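Local coordinates for protein endo-arabinase (Bacteroides thetaiotaomicron, PDB 5C0P) that probably hydrolyses glycosidic bonds between sugar units, as a family 43 glycoside hydrolase assigned to the breakdown of L-arabinan, at residues 154-159 with 197-202; 183-188 with 221-226. All blocks are in the same frame, centred on the assembly; numbering follows the deposited sequence.

The two contacts sit side by side in the single family 43 domain, a five-bladed beta-propeller, with centres about 13 Å apart. Their segments alternate along the chain: 154-159, then 183-188, then 197-202, then 221-226. Contact 1 packs helix 155-158, which joins strands 147-153 and 162-168 of one blade, against the small hairpin 194-196/199-201 on the way to the next. Contact 2 goes deeper, setting the end of strand 178-184 of that first blade against strand 217-224 of the following one. They meet where the CB atoms of N202 and A185 pack 3.7 Å apart, making one continuous run from the magnesium-binding surface turn to the buried seam between two blades.

Contact 1: residues 154-159 with 197-202. With MG (magnesium ion), chain B.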
# COMPACT_ATOMS: atom_id res chain seq x y z
N GLU A 154 7.42 -10.40 6.02
CA GLU A 154 7.43 -11.26 4.84
C GLU A 154 7.34 -12.76 5.13
O GLU A 154 8.04 -13.29 5.99
CB GLU A 154 8.64 -10.96 3.96
CG GLU A 154 8.43 -11.36 2.51
CD GLU A 154 9.39 -10.68 1.54
OE1 GLU A 154 10.25 -9.88 1.99
OE2 GLU A 154 9.28 -10.95 0.33
N TRP A 155 6.48 -13.43 4.37
CA TRP A 155 6.20 -14.85 4.55
C TRP A 155 7.41 -15.76 4.36
O TRP A 155 7.45 -16.86 4.90
CB TRP A 155 5.07 -15.28 3.62
CG TRP A 155 5.48 -15.31 2.18
CD1 TRP A 155 5.62 -14.24 1.34
CD2 TRP A 155 5.80 -16.47 1.42
NE1 TRP A 155 6.01 -14.68 0.09
CE2 TRP A 155 6.12 -16.04 0.12
CE3 TRP A 155 5.83 -17.84 1.70
CZ2 TRP A 155 6.48 -16.93 -0.90
CZ3 TRP A 155 6.19 -18.72 0.70
CH2 TRP A 155 6.51 -18.26 -0.59
N LEU A 156 8.40 -15.30 3.59
CA LEU A 156 9.61 -16.08 3.40
C LEU A 156 10.35 -16.26 4.73
O LEU A 156 11.11 -17.22 4.90
CB LEU A 156 10.53 -15.41 2.38
CG LEU A 156 10.03 -15.57 0.94
CD1 LEU A 156 11.00 -14.93 -0.04
CD2 LEU A 156 9.83 -17.04 0.62
N GLU A 157 10.11 -15.33 5.65
CA GLU A 157 10.69 -15.36 6.99
C GLU A 157 9.73 -16.01 7.99
O GLU A 157 10.14 -16.80 8.85
CB GLU A 157 11.01 -13.92 7.40
CG GLU A 157 11.55 -13.74 8.82
CD GLU A 157 12.27 -12.41 8.99
OE1 GLU A 157 11.66 -11.47 9.53
OE2 GLU A 157 13.45 -12.31 8.60
N THR A 158 8.44 -15.68 7.88
CA THR A 158 7.46 -16.07 8.89
C THR A 158 6.63 -17.31 8.56
O THR A 158 5.92 -17.82 9.42
CB THR A 158 6.47 -14.91 9.17
OG1 THR A 158 5.76 -14.58 7.97
CG2 THR A 158 7.23 -13.70 9.65
N ILE A 159 6.73 -17.77 7.31
CA ILE A 159 5.94 -18.88 6.77
C ILE A 159 4.46 -18.52 6.58
O ILE A 159 3.99 -18.40 5.45
CB ILE A 159 6.09 -20.20 7.56
CG1 ILE A 159 7.56 -20.46 7.89
CG2 ILE A 159 5.51 -21.36 6.77
CD1 ILE A 159 8.47 -20.50 6.67
N SER A 197 11.20 -20.04 -3.37
CA SER A 197 12.48 -19.89 -2.67
C SER A 197 12.65 -20.95 -1.58
O SER A 197 13.20 -20.66 -0.51
CB SER A 197 12.61 -18.49 -2.08
OG SER A 197 12.42 -17.50 -3.08
N GLY A 198 12.18 -22.15 -1.86
CA GLY A 198 12.33 -23.28 -0.95
C GLY A 198 11.32 -23.35 0.18
O GLY A 198 11.45 -24.17 1.08
N VAL A 199 10.30 -22.48 0.14
CA VAL A 199 9.35 -22.36 1.24
C VAL A 199 7.90 -22.44 0.75
O VAL A 199 7.57 -21.87 -0.29
CB VAL A 199 9.54 -21.02 1.97
CG1 VAL A 199 8.61 -20.91 3.16
CG2 VAL A 199 10.99 -20.84 2.40
N THR A 200 7.04 -23.12 1.51
CA THR A 200 5.61 -23.12 1.24
C THR A 200 4.88 -22.42 2.37
O THR A 200 4.97 -22.83 3.54
CB THR A 200 5.05 -24.55 1.08
OG1 THR A 200 5.69 -25.19 -0.03
CG2 THR A 200 3.55 -24.51 0.83
N GLY A 201 4.18 -21.34 2.05
CA GLY A 201 3.55 -20.53 3.07
C GLY A 201 2.53 -19.59 2.48
O GLY A 201 2.18 -19.70 1.30
N ASN A 202 2.07 -18.64 3.29
CA ASN A 202 0.97 -17.76 2.92
C ASN A 202 1.41 -16.30 2.88
O ASN A 202 1.93 -15.78 3.87
CB ASN A 202 -0.19 -17.91 3.90
CG ASN A 202 -0.64 -19.34 4.05
OD1 ASN A 202 -0.94 -20.00 3.05
ND2 ASN A 202 -0.66 -19.84 5.28
MG MG B . 5.38 -18.03 11.48
O HOH W 1 6.73 -16.58 12.17
O HOH W 2 3.92 -16.51 11.24
O HOH W 3 6.89 -19.50 11.54
O HOH W 4 3.96 -19.43 10.95
O HOH W 5 4.84 -18.27 13.45
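W155 brings the benzene edge of its indole to the backbone of V199 and T200, in a small beta-hairpin packed against a one-turn helix of the family 43 beta-propeller. W155 CZ3 lies 3.6 Å from V199 O, which sits at the edge of the ring near its plane, and G201 N is also close to CZ3; N202 O comes within 3.2 Å of W155 CB. With CG held between the backbone N and the carbonyl carbon (chi1 71°), the ring turns in toward the hairpin. L156 CD2 rests on one face of the W155 indole, toward its rim, and also reaches the CB atoms of S197 and V199. I159, of positive phi just past the helix, sets CD1 3.5 Å from V199 CG1. Its carbonyl accepts N202 N (2.9 Å from I159 O, in the carbonyl plane) and a CA-H contact from G201, whose CA lies close against the same oxygen. The N202 side chain is held by S193 and D160. One residue before I159 the helix ends in a metal site: T158 O binds magnesium at 2.1 Å, and five waters complete its six ligands.

Contact 2: residues 183-188 with 221-226; sequences FKASEA and WSSFRK
K184 N donates to E187 OE2 over 2.9 Å, a nearly straight bond (170°) that meets the carboxylate from above its plane. E187 N to K184 O and A188 N to A185 O form the short 3-10 turn 185-187 at the end of strand 178-184, and the E187 carboxylate braces its start by taking K184 N. Turn and strand together cradle W221, on strand 217-224 of the next blade of the beta-propeller. This is a blade-to-blade seam, and all the residues that touch across it are buried. F183 brings its edge to one face of the indole in a T-shaped (edge-to-face) stack, the planes tilted at 55° and the F183 ring centroid 4.9 Å from that of the five-membered ring. F183 CE1 leads, 3.6 Å from W221 CE2 and over the middle of the indole, with F183 CZ beside it near W221 NE1. A chi1 near 60° in both residues (58° for F183) swings each ring across the gap between the strands. W221 NE1 bonds to Q249 OE1, which satisfies the buried N-H and, with the packing around the ring, probably limits its rotation; W190 adds a further ring contact. With an alanine in place of W221, Q249 OE1 would probably be left without its indole donor and a gap would be likely to open between F183, A185 and A188. The turn packs on the benzene half of the indole: A185 CA approaches W221 CH2 to 3.6 Å while its methyl touches CZ3. Beyond it, the S223 hydroxyl is bonded to V203 O. A188 CB comes in at the indole edge, close to the ring plane, 3.7 Å from W221 CZ2.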
# COMPACT_ATOMS: atom_id res chain seq x y z
N PHE A 183 -2.98 -10.17 12.42
CA PHE A 183 -3.39 -11.51 12.02
C PHE A 183 -2.34 -12.12 11.12
O PHE A 183 -1.45 -11.42 10.64
CB PHE A 183 -4.76 -11.52 11.32
CG PHE A 183 -4.85 -10.65 10.10
CD1 PHE A 183 -4.44 -11.11 8.85
CD2 PHE A 183 -5.40 -9.38 10.19
CE1 PHE A 183 -4.55 -10.31 7.72
CE2 PHE A 183 -5.52 -8.58 9.06
CZ PHE A 183 -5.09 -9.04 7.83
N LYS A 184 -2.46 -13.43 10.93
CA LYS A 184 -1.66 -14.15 9.95
C LYS A 184 -2.55 -14.47 8.76
O LYS A 184 -3.76 -14.63 8.92
CB LYS A 184 -1.10 -15.42 10.58
CG LYS A 184 -0.25 -15.15 11.81
CD LYS A 184 0.30 -16.43 12.41
CE LYS A 184 1.34 -16.10 13.48
NZ LYS A 184 1.90 -17.32 14.11
N ALA A 185 -1.95 -14.59 7.59
CA ALA A 185 -2.72 -14.78 6.36
C ALA A 185 -3.63 -16.00 6.39
O ALA A 185 -4.74 -15.98 5.83
CB ALA A 185 -1.79 -14.84 5.15
N SER A 186 -3.20 -17.06 7.06
CA SER A 186 -3.98 -18.30 7.10
C SER A 186 -5.34 -18.14 7.81
O SER A 186 -6.20 -19.03 7.72
CB SER A 186 -3.20 -19.42 7.79
OG SER A 186 -3.10 -19.15 9.17
N GLU A 187 -5.54 -17.03 8.51
CA GLU A 187 -6.81 -16.79 9.19
C GLU A 187 -7.95 -16.52 8.20
O GLU A 187 -9.12 -16.66 8.55
CB GLU A 187 -6.67 -15.64 10.18
CG GLU A 187 -5.67 -15.97 11.27
CD GLU A 187 -5.53 -14.88 12.30
OE1 GLU A 187 -6.56 -14.28 12.71
OE2 GLU A 187 -4.38 -14.65 12.73
N ALA A 188 -7.60 -16.12 6.98
CA ALA A 188 -8.61 -15.91 5.94
C ALA A 188 -8.86 -17.23 5.24
O ALA A 188 -7.93 -17.86 4.74
CB ALA A 188 -8.14 -14.87 4.95
N TRP A 221 -6.29 -6.25 1.96
CA TRP A 221 -4.95 -6.80 1.86
C TRP A 221 -4.95 -7.87 0.79
O TRP A 221 -6.02 -8.28 0.33
CB TRP A 221 -4.48 -7.35 3.21
CG TRP A 221 -5.29 -8.50 3.75
CD1 TRP A 221 -6.54 -8.44 4.29
CD2 TRP A 221 -4.88 -9.86 3.83
NE1 TRP A 221 -6.94 -9.70 4.68
CE2 TRP A 221 -5.93 -10.59 4.41
CE3 TRP A 221 -3.71 -10.54 3.45
CZ2 TRP A 221 -5.86 -11.97 4.63
CZ3 TRP A 221 -3.64 -11.91 3.66
CH2 TRP A 221 -4.70 -12.61 4.25
N SER A 222 -3.77 -8.31 0.38
CA SER A 222 -3.69 -9.29 -0.70
C SER A 222 -2.92 -10.56 -0.36
O SER A 222 -1.97 -10.54 0.43
CB SER A 222 -3.08 -8.66 -1.96
OG SER A 222 -4.02 -7.82 -2.59
N SER A 223 -3.34 -11.64 -0.99
CA SER A 223 -2.68 -12.94 -0.91
C SER A 223 -3.11 -13.76 -2.12
O SER A 223 -3.73 -13.23 -3.04
CB SER A 223 -3.04 -13.65 0.40
OG SER A 223 -2.13 -14.70 0.67
N PHE A 224 -2.79 -15.05 -2.12
CA PHE A 224 -3.20 -15.94 -3.20
C PHE A 224 -4.34 -16.83 -2.76
O PHE A 224 -4.39 -17.27 -1.61
CB PHE A 224 -1.99 -16.75 -3.70
CG PHE A 224 -0.96 -15.90 -4.37
CD1 PHE A 224 0.03 -15.27 -3.62
CD2 PHE A 224 -1.02 -15.68 -5.73
CE1 PHE A 224 0.98 -14.46 -4.24
CE2 PHE A 224 -0.08 -14.87 -6.36
CZ PHE A 224 0.92 -14.26 -5.61
N ARG A 225 -5.27 -17.10 -3.68
CA ARG A 225 -6.47 -17.89 -3.39
C ARG A 225 -6.20 -19.38 -3.45
O ARG A 225 -5.50 -19.84 -4.35
CB ARG A 225 -7.57 -17.60 -4.42
CG ARG A 225 -7.97 -16.16 -4.51
CD ARG A 225 -9.41 -16.02 -4.99
NE ARG A 225 -9.67 -16.57 -6.32
CZ ARG A 225 -10.79 -16.32 -6.99
NH1 ARG A 225 -11.70 -15.53 -6.44
NH2 ARG A 225 -11.00 -16.83 -8.19
N LYS A 226 -6.81 -20.13 -2.54
CA LYS A 226 -6.65 -21.58 -2.52
C LYS A 226 -7.37 -22.28 -3.67
O LYS A 226 -6.93 -23.34 -4.11
CB LYS A 226 -7.08 -22.17 -1.17
CG LYS A 226 -8.57 -22.12 -0.89
CD LYS A 226 -8.86 -22.60 0.52
CE LYS A 226 -10.36 -22.69 0.76
NZ LYS A 226 -10.67 -22.90 2.20